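Local coordinates for neutral ceramidase (Pseudomonas aeruginosa, PDB 2ZWS), which hydrolyses the N-acyl bond of ceramides to release sphingosine and fatty acid, and also runs the reverse synthesis, using a zinc site, at residues A[2-6]-A[290-295]; A[42-46]-A[237-241]; A[151-156]-A[275-279]; A[170-174]-A[420-424]; A[550-554]-A[618-622]. All blocks are in the same frame, centred on the assembly; numbering follows the deposited sequence.

In the fold
Interactions 1, 2 and 3 all involve the large curled sheet of the N-terminal part. Interaction 1 sits at its outer end, its centre about 19 Å from that of interaction 2, whose Ala240 side chain is about 4 Å from that of Asn60, inferred to bind substrate. Interaction 3 touches interaction 2: Phe241 CE2 lies 3.8 Å from Gln276 O. Its Gln276 side chain is about 14 Å from the zinc ion and about 9 Å from that of the zinc ligand His204. Interaction 4 is a surface contact about 20 Å, centre to centre, from interaction 3. Interaction 5 belongs to the C-terminal beta-sandwich; the Arg554 and Arg43 side chains each lie about 13 Å from the magnesium ion.

Interaction 1: residues A[2-6]-A[290-295]; sequences DLPYR and EVLGEL
Tyr5 meets the bend of residues 290-295 with the rim of its ring, and most of this contact is arranged around that phenol. The hydroxyl donates to the backbone: Tyr5 OH lies 2.7 Å from Gly293 O, with a C=O...O angle of 128°. On one flank of the ring, Val291 O sits in the ring plane, 3.3 Å from Tyr5 CE1, while Val291 CG1 comes to 3.9 Å from Tyr5 OH. On the other flank the Leu295 side chain crosses obliquely, bringing Leu295 CD2 to 3.9 Å from Tyr5 CE2. The main chain thus curls round the hydroxyl end of the ring from one edge to the other, and Gly293, at a phi of 121°, makes the bend with a backbone shape suited to glycine. Tyr5 gets there because CG stands beside the backbone N (chi1 -61°), sending the ring across to the second segment. Pro4 adds a looser apolar touch, its CG lying 4.3 Å from Leu292 CD2. Glu290 comes near the proline too, but its carboxylate is held by a salt bridge to Arg145. Behind the contact, Leu295 also rests on Ile47 and Ile400, and its N-H is bonded to Glu49. Tyr5 and Val291 both have backbone bonds to strand 142-152, through Gly144 and Leu146. Here the chain leaves the curled sheet at strand 289-291 and enters the four-stranded sheet at 295-303, so the tyrosine is bonded to the connection between two sheets, at the outer end of the beta-rich N-terminal fold.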
# COMPACT_ATOMS: atom_id res chain seq x y z
N ASP A 2 8.85 6.81 -34.67
CA ASP A 2 7.56 6.15 -34.49
C ASP A 2 7.00 6.50 -33.11
O ASP A 2 6.64 7.65 -32.87
CB ASP A 2 7.65 4.62 -34.72
CG ASP A 2 6.32 4.01 -35.20
OD1 ASP A 2 6.25 2.76 -35.31
OD2 ASP A 2 5.35 4.76 -35.46
N LEU A 3 6.98 5.52 -32.20
CA LEU A 3 6.19 5.63 -30.96
C LEU A 3 6.72 6.68 -29.98
O LEU A 3 7.93 6.85 -29.83
CB LEU A 3 6.06 4.25 -30.31
CG LEU A 3 5.20 3.28 -31.13
CD1 LEU A 3 5.48 1.84 -30.76
CD2 LEU A 3 3.72 3.59 -30.97
N PRO A 4 5.78 7.40 -29.31
CA PRO A 4 6.16 8.57 -28.50
C PRO A 4 6.89 8.25 -27.19
O PRO A 4 7.67 9.09 -26.70
CB PRO A 4 4.82 9.25 -28.21
CG PRO A 4 3.79 8.18 -28.36
CD PRO A 4 4.32 7.19 -29.36
N TYR A 5 6.65 7.07 -26.63
CA TYR A 5 7.20 6.71 -25.32
C TYR A 5 7.81 5.33 -25.37
O TYR A 5 7.55 4.56 -26.30
CB TYR A 5 6.10 6.75 -24.24
CG TYR A 5 5.46 8.10 -24.07
CD1 TYR A 5 4.17 8.34 -24.52
CD2 TYR A 5 6.16 9.15 -23.47
CE1 TYR A 5 3.57 9.59 -24.37
CE2 TYR A 5 5.57 10.41 -23.34
CZ TYR A 5 4.28 10.61 -23.78
OH TYR A 5 3.69 11.85 -23.63
N ARG A 6 8.62 5.03 -24.37
CA ARG A 6 8.91 3.65 -24.03
C ARG A 6 8.38 3.46 -22.63
O ARG A 6 8.38 4.40 -21.82
CB ARG A 6 10.41 3.38 -24.07
CG ARG A 6 10.99 3.45 -25.47
CD ARG A 6 12.51 3.30 -25.40
NE ARG A 6 13.17 4.46 -24.80
CZ ARG A 6 13.61 5.51 -25.48
NH1 ARG A 6 13.46 5.57 -26.81
NH2 ARG A 6 14.20 6.51 -24.84
N GLU A 290 -5.37 10.08 -25.99
CA GLU A 290 -3.95 9.72 -26.01
C GLU A 290 -3.12 10.77 -25.25
O GLU A 290 -3.32 11.97 -25.45
CB GLU A 290 -3.40 9.53 -27.43
CG GLU A 290 -1.97 9.01 -27.41
CD GLU A 290 -1.49 8.51 -28.75
OE1 GLU A 290 -2.17 8.79 -29.77
OE2 GLU A 290 -0.41 7.89 -28.77
N VAL A 291 -2.21 10.29 -24.41
CA VAL A 291 -1.26 11.16 -23.71
C VAL A 291 -0.09 11.46 -24.64
O VAL A 291 0.55 10.56 -25.17
CB VAL A 291 -0.78 10.48 -22.41
CG1 VAL A 291 0.30 11.32 -21.69
CG2 VAL A 291 -1.96 10.22 -21.49
N LEU A 292 0.15 12.74 -24.87
CA LEU A 292 1.24 13.22 -25.70
C LEU A 292 1.94 14.40 -25.07
O LEU A 292 1.30 15.25 -24.42
CB LEU A 292 0.71 13.64 -27.08
CG LEU A 292 0.05 12.52 -27.90
CD1 LEU A 292 -0.66 13.11 -29.13
CD2 LEU A 292 1.07 11.46 -28.30
N GLY A 293 3.24 14.48 -25.28
CA GLY A 293 4.02 15.61 -24.79
C GLY A 293 5.12 15.21 -23.82
O GLY A 293 5.39 14.01 -23.59
N GLU A 294 5.76 16.23 -23.26
CA GLU A 294 6.98 16.04 -22.48
C GLU A 294 6.76 15.30 -21.18
O GLU A 294 5.66 15.28 -20.64
CB GLU A 294 7.65 17.38 -22.21
CG GLU A 294 6.95 18.22 -21.20
CD GLU A 294 7.67 19.54 -20.89
OE1 GLU A 294 6.97 20.55 -20.74
OE2 GLU A 294 8.91 19.59 -20.76
N LEU A 295 7.84 14.70 -20.69
CA LEU A 295 7.91 14.26 -19.31
C LEU A 295 8.71 15.30 -18.53
O LEU A 295 9.71 15.82 -19.02
CB LEU A 295 8.63 12.90 -19.20
CG LEU A 295 8.02 11.72 -19.95
CD1 LEU A 295 8.77 10.45 -19.59
CD2 LEU A 295 6.53 11.57 -19.69

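Interaction 2: residues A[42-46]-A[237-241]; sequences ARAFV and FVAAF
Arg43 and Phe45 project from strand 41-49 onto strand 238-241, two non-adjacent strands of the same strongly curled mixed sheet. Their short segments pass 7.6 Å apart at 107°, which makes this steep strand-on-strand packing inside the N-terminal fold and not sheet pairing. Along the first strand, Arg43 comes first. Its aliphatic part is laid across Val238, with Arg43 CG 3.7 Å from Val238 CG1, and runs extended from CG to NE (chi3 175°) past the next peptide. There Arg43 CD packs 3.2 Å from Ala239 O. The charged end is buried and well paired: NE with Glu228 and NH1 with Asp62, while Ala239 O is bonded to Ser224 OG and Ala239 N to the same Glu228. Glu228 therefore ties the arginine and the second strand together. Ala44 turns its methyl the other way, onto helix 120-138. Phe45, two residues on from Arg43, fills in beside it. Its ring also meets that of Phe187, and it runs alongside Val238, the two side chains pointing in opposite senses, placing Phe45 CZ 3.7 Å from Val238 CG1. Ala240, against which the ring closes, also lies close to Asn60, a residue inferred to bind substrate, so this core packing probably backs onto the substrate pocket. The closest approach of the ring is oblique: Phe45 CE1 stands 3.6 Å from Ala240 CB.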
# COMPACT_ATOMS: atom_id res chain seq x y z
N ALA A 42 5.24 -4.74 -5.03
CA ALA A 42 5.54 -3.44 -5.61
C ALA A 42 5.38 -3.57 -7.12
O ALA A 42 5.91 -4.50 -7.73
CB ALA A 42 6.97 -3.04 -5.30
N ARG A 43 4.65 -2.64 -7.71
CA ARG A 43 4.38 -2.64 -9.16
C ARG A 43 4.96 -1.35 -9.70
O ARG A 43 4.52 -0.25 -9.31
CB ARG A 43 2.86 -2.71 -9.40
CG ARG A 43 2.26 -4.09 -9.13
CD ARG A 43 0.73 -4.11 -9.24
NE ARG A 43 0.18 -5.46 -9.10
CZ ARG A 43 -0.17 -6.01 -7.94
NH1 ARG A 43 -0.02 -5.31 -6.82
NH2 ARG A 43 -0.66 -7.26 -7.89
N ALA A 44 5.97 -1.47 -10.55
CA ALA A 44 6.74 -0.32 -11.04
C ALA A 44 6.44 -0.04 -12.49
O ALA A 44 6.36 -0.99 -13.31
CB ALA A 44 8.23 -0.58 -10.88
N PHE A 45 6.36 1.25 -12.81
CA PHE A 45 6.02 1.70 -14.17
C PHE A 45 7.07 2.72 -14.53
O PHE A 45 7.07 3.84 -14.01
CB PHE A 45 4.63 2.35 -14.19
CG PHE A 45 3.53 1.41 -13.78
CD1 PHE A 45 3.34 1.09 -12.43
CD2 PHE A 45 2.72 0.80 -14.75
CE1 PHE A 45 2.32 0.21 -12.05
CE2 PHE A 45 1.69 -0.09 -14.36
CZ PHE A 45 1.50 -0.37 -13.02
N VAL A 46 7.98 2.30 -15.40
CA VAL A 46 9.01 3.21 -15.90
C VAL A 46 8.50 3.80 -17.20
O VAL A 46 8.04 3.04 -18.06
CB VAL A 46 10.35 2.43 -16.19
CG1 VAL A 46 11.36 3.36 -16.80
CG2 VAL A 46 10.90 1.86 -14.91
N PHE A 237 1.12 -8.94 -17.51
CA PHE A 237 0.30 -7.76 -17.27
C PHE A 237 0.59 -7.23 -15.88
O PHE A 237 0.71 -8.02 -14.91
CB PHE A 237 -1.17 -8.13 -17.37
CG PHE A 237 -2.05 -6.95 -17.56
CD1 PHE A 237 -2.74 -6.37 -16.49
CD2 PHE A 237 -2.18 -6.39 -18.82
CE1 PHE A 237 -3.54 -5.23 -16.69
CE2 PHE A 237 -2.98 -5.29 -19.03
CZ PHE A 237 -3.67 -4.71 -17.97
N VAL A 238 0.70 -5.90 -15.77
CA VAL A 238 0.80 -5.26 -14.46
C VAL A 238 -0.30 -4.23 -14.32
O VAL A 238 -0.40 -3.29 -15.12
CB VAL A 238 2.18 -4.61 -14.22
CG1 VAL A 238 2.26 -3.97 -12.82
CG2 VAL A 238 3.30 -5.67 -14.41
N ALA A 239 -1.13 -4.44 -13.31
CA ALA A 239 -2.24 -3.52 -12.99
C ALA A 239 -2.07 -3.01 -11.57
O ALA A 239 -2.09 -3.78 -10.62
CB ALA A 239 -3.57 -4.23 -13.07
N ALA A 240 -1.89 -1.70 -11.45
CA ALA A 240 -1.84 -1.04 -10.13
C ALA A 240 -3.18 -0.35 -9.84
O ALA A 240 -3.72 0.35 -10.68
CB ALA A 240 -0.69 -0.02 -10.06
N PHE A 241 -3.70 -0.55 -8.62
CA PHE A 241 -4.82 0.22 -8.13
C PHE A 241 -4.31 1.13 -7.03
O PHE A 241 -3.96 0.66 -5.92
CB PHE A 241 -5.94 -0.72 -7.67
CG PHE A 241 -6.70 -1.28 -8.82
CD1 PHE A 241 -6.14 -2.33 -9.55
CD2 PHE A 241 -7.93 -0.73 -9.22
CE1 PHE A 241 -6.80 -2.85 -10.68
CE2 PHE A 241 -8.59 -1.27 -10.35
CZ PHE A 241 -8.01 -2.29 -11.08

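Interaction 3: residues A[151-156]-A[275-279]; sequences GELRNA and RQFAK. With GOL (glycerol), chain L.
Arg275 reaches from helix 265-286 to the loop beyond strand 142-152, where Arg275 NH1 gives a bond of 2.8 Å to Asn155 O. It comes nearly end-on to that carbonyl, at a C=O...N angle of 160°, but the bond is bent at the hydrogen; Asn252 ND2 bonds to the same oxygen. Asn155 ND2 sits over one face of the guanidinium, toward its rim, with the amide and guanidinium planes 14° apart; ND2 and NH1 are both donors, so their closeness is a contact and not a bond. One turn along the helix, Lys279 NZ works as a second clasp. It makes a weak bond of 3.1 Å to Glu152 O and shares a water, 2.8 Å from Lys279 NZ, with the Glu152 N-H. It also pairs with Glu282. A glycerol, probably from the crystallisation liquor, bridges the two segments: Lys279 NZ is 3.0 Å from its O1, and Arg154 N donates to its O2 at 2.6 Å. Further in, Leu153 CD2 packs 3.9 Å from Gln276 CA, and the lysine chain, bent at chi2 (66°), brings Lys279 CE to 3.7 Å from Gly151 C. The polar end of Gln276 is occupied by Lys220 and Asn219. Leu153, Gln276 and Lys279 all touch Met182, so the helix is laid against the end of strand 142-152 and its neighbour 181-189, with Phe201 of a nearby loop touching Leu153 and Gln276.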
# COMPACT_ATOMS: atom_id res chain seq x y z
N GLY A 151 -13.82 8.13 -15.29
CA GLY A 151 -15.25 7.81 -15.18
C GLY A 151 -15.69 7.84 -13.75
O GLY A 151 -14.87 7.95 -12.84
N GLU A 152 -17.00 7.70 -13.55
CA GLU A 152 -17.56 7.83 -12.23
C GLU A 152 -17.94 6.46 -11.69
O GLU A 152 -18.71 5.71 -12.31
CB GLU A 152 -18.77 8.78 -12.22
CG GLU A 152 -18.42 10.24 -12.53
CD GLU A 152 -19.39 11.25 -11.93
OE1 GLU A 152 -20.49 10.85 -11.50
OE2 GLU A 152 -19.06 12.46 -11.90
N LEU A 153 -17.37 6.14 -10.53
CA LEU A 153 -17.65 4.86 -9.86
C LEU A 153 -18.52 5.15 -8.63
O LEU A 153 -18.04 5.77 -7.68
CB LEU A 153 -16.32 4.16 -9.48
CG LEU A 153 -16.39 2.89 -8.62
CD1 LEU A 153 -17.35 1.86 -9.26
CD2 LEU A 153 -14.98 2.30 -8.42
N ARG A 154 -19.79 4.72 -8.67
CA ARG A 154 -20.81 5.16 -7.69
C ARG A 154 -20.93 4.45 -6.33
O ARG A 154 -21.18 5.10 -5.31
CB ARG A 154 -22.22 5.07 -8.30
CG ARG A 154 -22.46 5.79 -9.58
CD ARG A 154 -23.96 5.75 -9.94
NE ARG A 154 -24.53 4.40 -10.11
CZ ARG A 154 -24.38 3.64 -11.19
NH1 ARG A 154 -23.68 4.08 -12.24
NH2 ARG A 154 -24.95 2.44 -11.24
N ASN A 155 -20.80 3.13 -6.37
CA ASN A 155 -21.29 2.20 -5.32
C ASN A 155 -20.14 1.42 -4.62
O ASN A 155 -20.38 0.38 -3.97
CB ASN A 155 -22.23 1.21 -6.03
CG ASN A 155 -23.08 0.38 -5.07
OD1 ASN A 155 -23.64 0.89 -4.09
ND2 ASN A 155 -23.22 -0.90 -5.39
N ALA A 156 -18.92 1.91 -4.75
CA ALA A 156 -17.76 1.21 -4.16
C ALA A 156 -17.31 1.80 -2.81
O ALA A 156 -16.62 1.12 -2.03
CB ALA A 156 -16.58 1.17 -5.16
N ARG A 275 -15.65 -4.23 -7.91
CA ARG A 275 -16.31 -2.98 -8.32
C ARG A 275 -15.30 -1.99 -8.91
O ARG A 275 -15.55 -1.38 -9.95
CB ARG A 275 -17.08 -2.35 -7.15
CG ARG A 275 -18.30 -3.18 -6.78
CD ARG A 275 -19.02 -2.62 -5.59
NE ARG A 275 -20.03 -3.58 -5.15
CZ ARG A 275 -20.89 -3.40 -4.15
NH1 ARG A 275 -20.89 -2.27 -3.44
NH2 ARG A 275 -21.74 -4.38 -3.84
N GLN A 276 -14.13 -1.93 -8.29
CA GLN A 276 -13.05 -1.05 -8.79
C GLN A 276 -12.50 -1.58 -10.10
O GLN A 276 -12.31 -0.81 -11.05
CB GLN A 276 -11.91 -0.93 -7.78
CG GLN A 276 -12.36 -0.20 -6.52
CD GLN A 276 -11.30 -0.21 -5.47
OE1 GLN A 276 -10.39 0.61 -5.52
NE2 GLN A 276 -11.38 -1.14 -4.54
N PHE A 277 -12.24 -2.88 -10.15
CA PHE A 277 -11.75 -3.50 -11.36
C PHE A 277 -12.68 -3.21 -12.54
O PHE A 277 -12.22 -2.86 -13.63
CB PHE A 277 -11.62 -5.02 -11.23
CG PHE A 277 -11.50 -5.69 -12.56
CD1 PHE A 277 -10.30 -5.64 -13.26
CD2 PHE A 277 -12.61 -6.24 -13.17
CE1 PHE A 277 -10.19 -6.18 -14.56
CE2 PHE A 277 -12.52 -6.79 -14.45
CZ PHE A 277 -11.31 -6.75 -15.16
N ALA A 278 -13.99 -3.39 -12.33
CA ALA A 278 -14.92 -3.32 -13.46
C ALA A 278 -14.89 -1.93 -14.09
O ALA A 278 -14.87 -1.78 -15.31
CB ALA A 278 -16.32 -3.72 -13.05
N LYS A 279 -14.81 -0.92 -13.23
CA LYS A 279 -14.74 0.45 -13.73
C LYS A 279 -13.43 0.74 -14.44
O LYS A 279 -13.42 1.40 -15.50
CB LYS A 279 -15.02 1.48 -12.61
CG LYS A 279 -15.23 2.93 -13.12
CD LYS A 279 -16.51 3.00 -13.95
CE LYS A 279 -16.81 4.37 -14.52
NZ LYS A 279 -18.22 4.26 -15.02
C1 GOL L . -21.13 2.05 -12.68
O1 GOL L . -20.29 2.93 -13.39
C2 GOL L . -20.63 2.03 -11.24
O2 GOL L . -20.49 3.35 -10.82
C3 GOL L . -21.62 1.42 -10.26
O3 GOL L . -21.16 1.76 -8.97
O HOH W 1 -18.42 6.90 -15.94

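Interaction 4: residues A[170-174]-A[420-424]; sequences DIAGY and IRRAV. Unlike the reference sequence in segment 170-174: Ala172 (reference Val).
Asp170, Tyr174 and the arginines Arg421 and Arg422 form a polar surface contact between a loop and the side of helix 414-428 in the N-terminal part of the enzyme. The loop segment contains a type II beta turn from Ile171 to Tyr174, closed by Tyr174 N bonding to Ile171 O at 2.8 Å. Gly173 takes its third position, where the positive phi (88°) suits glycine. Asp170, just before the turn, and Tyr174, its last residue, both point toward the helix. Arg422 reaches out between them, its chain extended from CG to NE. At one end Arg422 NH1 makes a long salt bridge of 3.5 Å to Asp170 OD2, with the carboxylate turned 70° from the guanidinium plane. At the other, Arg422 NH2 approaches the ring of Tyr174 at its edge, 3.7 Å from Tyr174 CE1, so this is no cation-pi stack. Asp170 has a stronger partner in Arg419, and the two arginines probably share its charge. Helix side chains complete the contact: Asp170 and Arg422 both touch Met415, and Tyr174 rests on Val414 and Val418. Both Arg421 and Arg422 are modelled in two conformers, so these arginine contacts hold for one of them. Arg421 is anchored by a salt bridge to Asp179 and bends at chi3 (-61°) toward the tyrosine. Its guanidinium and the ring are nearly perpendicular, and a water joins them, 2.8 Å from both Tyr174 OH and Arg421 NH1 and lying in the plane of each group.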
# COMPACT_ATOMS: atom_id res chain seq x y z
N ASP A 170 -18.15 24.37 -0.43
CA ASP A 170 -17.85 24.18 -1.85
C ASP A 170 -17.95 22.72 -2.32
O ASP A 170 -17.04 22.21 -2.98
CB ASP A 170 -16.44 24.73 -2.15
CG ASP A 170 -15.31 23.94 -1.41
OD1 ASP A 170 -15.53 23.43 -0.29
OD2 ASP A 170 -14.19 23.87 -1.96
N ILE A 171 -19.06 22.05 -2.02
CA ILE A 171 -19.15 20.60 -2.30
C ILE A 171 -20.02 20.19 -3.49
O ILE A 171 -20.46 19.04 -3.55
CB ILE A 171 -19.54 19.78 -1.04
CG1 ILE A 171 -20.97 20.07 -0.58
CG2 ILE A 171 -18.55 20.02 0.07
CD1 ILE A 171 -21.52 19.07 0.43
N ALA A 172 -20.27 21.10 -4.42
CA ALA A 172 -21.00 20.71 -5.64
C ALA A 172 -20.24 19.61 -6.38
O ALA A 172 -19.04 19.72 -6.59
CB ALA A 172 -21.21 21.91 -6.56
N GLY A 173 -20.96 18.55 -6.75
CA GLY A 173 -20.35 17.38 -7.38
C GLY A 173 -19.88 16.35 -6.35
O GLY A 173 -19.45 15.27 -6.73
N TYR A 174 -19.97 16.69 -5.07
CA TYR A 174 -19.55 15.81 -3.96
C TYR A 174 -20.58 15.82 -2.82
O TYR A 174 -20.22 15.63 -1.66
CB TYR A 174 -18.16 16.23 -3.43
CG TYR A 174 -17.12 16.33 -4.52
CD1 TYR A 174 -16.79 17.55 -5.10
CD2 TYR A 174 -16.48 15.18 -4.99
CE1 TYR A 174 -15.88 17.65 -6.12
CE2 TYR A 174 -15.55 15.27 -6.01
CZ TYR A 174 -15.24 16.49 -6.57
OH TYR A 174 -14.31 16.53 -7.58
N ILE A 420 -6.88 21.11 -3.82
CA ILE A 420 -5.51 21.17 -4.33
C ILE A 420 -5.49 20.88 -5.83
O ILE A 420 -4.87 21.60 -6.60
CB ILE A 420 -4.57 20.23 -3.57
CG1 ILE A 420 -4.48 20.70 -2.10
CG2 ILE A 420 -3.19 20.22 -4.21
CD1 ILE A 420 -3.71 19.77 -1.18
N ARG A 421 -6.23 19.86 -6.25
CA ARG A 421 -6.38 19.54 -7.66
C ARG A 421 -6.84 20.75 -8.48
O ARG A 421 -6.24 21.07 -9.51
CB ARG A 421 -7.39 18.41 -7.80
CG ARG A 421 -6.98 17.33 -8.75
CD ARG A 421 -8.18 16.46 -9.02
NE ARG A 421 -8.67 15.82 -7.82
CZ ARG A 421 -9.86 15.20 -7.72
NH1 ARG A 421 -10.71 15.16 -8.75
NH2 ARG A 421 -10.19 14.60 -6.58
N ARG A 422 -7.89 21.41 -8.00
CA ARG A 422 -8.44 22.61 -8.66
C ARG A 422 -7.40 23.71 -8.78
O ARG A 422 -7.28 24.37 -9.82
CB ARG A 422 -9.63 23.16 -7.87
CG ARG A 422 -10.90 22.35 -8.00
CD ARG A 422 -11.97 22.84 -7.04
NE ARG A 422 -13.18 22.06 -7.24
CZ ARG A 422 -14.19 21.99 -6.38
NH1 ARG A 422 -14.15 22.65 -5.23
NH2 ARG A 422 -15.23 21.24 -6.69
N ALA A 423 -6.68 23.94 -7.68
CA ALA A 423 -5.71 25.03 -7.62
C ALA A 423 -4.55 24.76 -8.58
O ALA A 423 -4.09 25.65 -9.29
CB ALA A 423 -5.22 25.21 -6.22
N VAL A 424 -4.08 23.51 -8.60
CA VAL A 424 -3.02 23.10 -9.50
C VAL A 424 -3.46 23.14 -10.97
O VAL A 424 -2.72 23.65 -11.82
CB VAL A 424 -2.45 21.72 -9.11
CG1 VAL A 424 -1.56 21.12 -10.24
CG2 VAL A 424 -1.70 21.83 -7.78
O HOH W 2 -13.36 14.14 -8.60

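Interaction 5: residues A[550-554]-A[618-622]; sequences KNDLR and YGNAK
Asn551 and Arg554, three residues apart in one loop, both bond to Asn620. Asn551 ND2 donates to Asn620 O at 3.1 Å, nearly straight (163° at the hydrogen) but from well above the carbonyl plane. Arg554 NH2 donates to Asn620 OD1 at 3.0 Å, with the oxygen in the guanidinium plane. Asp552 CB packs against the Asn620 amide, 3.3 Å from Asn620 OD1. A water lies within bonding reach of Asp552 O and Asn620 OD1. Tyr618 CB lies over one guanidinium face, 3.6 Å from Arg554 CZ. Next come the parts that hold these groups in place. Asp552 OD1 accepts from Arg554 N at 2.8 Å, an Asx turn, consistent with the left-handed backbone of Arg554 (phi 56°). Glu631 forms a salt bridge with Arg554 NH2, Thr558 O takes its NE, and Asp515 holds both Asn551 ND2 and Lys622 N. Residues 550-554 lie on the connection from strand 539-545 of one sheet to strand 560-566 of another. Strand 611-622 is flanked by 560-566 and 629-642, so the loop is tied down onto its own destination sheet in the C-terminal beta-sandwich, with Asn620 at the start of the region required for correct folding and localization.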
# COMPACT_ATOMS: atom_id res chain seq x y z
N LYS A 550 9.05 -16.33 10.38
CA LYS A 550 10.04 -15.23 10.58
C LYS A 550 11.44 -15.66 10.16
O LYS A 550 12.29 -14.81 9.89
CB LYS A 550 10.12 -14.74 12.03
CG LYS A 550 9.09 -13.71 12.42
CD LYS A 550 9.21 -13.33 13.92
CE LYS A 550 8.25 -12.20 14.20
NZ LYS A 550 8.30 -11.78 15.62
N ASN A 551 11.68 -16.97 10.11
CA ASN A 551 13.02 -17.46 9.73
C ASN A 551 13.40 -17.13 8.28
O ASN A 551 14.57 -16.92 8.00
CB ASN A 551 13.11 -18.97 9.91
CG ASN A 551 13.10 -19.40 11.36
OD1 ASN A 551 13.66 -18.74 12.25
ND2 ASN A 551 12.44 -20.52 11.61
N ASP A 552 12.41 -17.08 7.39
CA ASP A 552 12.65 -16.79 5.97
C ASP A 552 11.32 -16.33 5.37
O ASP A 552 10.33 -17.05 5.44
CB ASP A 552 13.21 -18.02 5.24
CG ASP A 552 13.80 -17.69 3.88
OD1 ASP A 552 13.13 -17.01 3.06
OD2 ASP A 552 14.95 -18.10 3.62
N LEU A 553 11.30 -15.15 4.75
CA LEU A 553 10.06 -14.60 4.15
C LEU A 553 9.64 -15.32 2.89
O LEU A 553 8.53 -15.11 2.37
CB LEU A 553 10.27 -13.14 3.79
CG LEU A 553 10.80 -12.28 4.91
CD1 LEU A 553 10.90 -10.83 4.48
CD2 LEU A 553 9.92 -12.38 6.08
N ARG A 554 10.56 -16.13 2.37
CA ARG A 554 10.34 -16.86 1.13
C ARG A 554 9.97 -15.91 -0.03
O ARG A 554 9.06 -16.15 -0.82
CB ARG A 554 9.33 -18.00 1.32
CG ARG A 554 9.82 -18.99 2.39
CD ARG A 554 9.23 -20.37 2.28
NE ARG A 554 9.67 -21.08 1.08
CZ ARG A 554 10.84 -21.71 0.95
NH1 ARG A 554 11.12 -22.32 -0.19
NH2 ARG A 554 11.72 -21.70 1.95
N TYR A 618 6.54 -25.64 1.85
CA TYR A 618 7.93 -25.22 2.04
C TYR A 618 7.99 -24.29 3.24
O TYR A 618 7.16 -23.38 3.34
CB TYR A 618 8.42 -24.43 0.82
CG TYR A 618 8.35 -25.13 -0.51
CD1 TYR A 618 9.49 -25.72 -1.04
CD2 TYR A 618 7.18 -25.16 -1.26
CE1 TYR A 618 9.46 -26.34 -2.28
CE2 TYR A 618 7.13 -25.78 -2.50
CZ TYR A 618 8.28 -26.37 -3.00
OH TYR A 618 8.28 -26.99 -4.24
N GLY A 619 8.95 -24.50 4.14
CA GLY A 619 9.14 -23.65 5.31
C GLY A 619 10.61 -23.63 5.73
O GLY A 619 11.47 -24.12 5.00
N ASN A 620 10.89 -23.06 6.89
CA ASN A 620 12.26 -22.95 7.40
C ASN A 620 12.24 -23.09 8.90
O ASN A 620 11.31 -22.62 9.56
CB ASN A 620 12.89 -21.60 6.99
CG ASN A 620 12.93 -21.41 5.48
OD1 ASN A 620 11.92 -21.02 4.88
ND2 ASN A 620 14.09 -21.71 4.84
N ALA A 621 13.26 -23.75 9.44
CA ALA A 621 13.35 -23.98 10.88
C ALA A 621 14.68 -23.52 11.46
O ALA A 621 15.70 -23.59 10.79
CB ALA A 621 13.13 -25.46 11.18
N LYS A 622 14.67 -23.05 12.71
CA LYS A 622 15.88 -22.54 13.39
C LYS A 622 16.34 -23.50 14.50
O LYS A 622 15.54 -23.92 15.35
CB LYS A 622 15.60 -21.16 14.01
CG LYS A 622 16.83 -20.48 14.65
CD LYS A 622 16.41 -19.21 15.39
CE LYS A 622 17.57 -18.57 16.12
NZ LYS A 622 17.22 -17.19 16.59
O HOH W 3 10.18 -19.62 6.47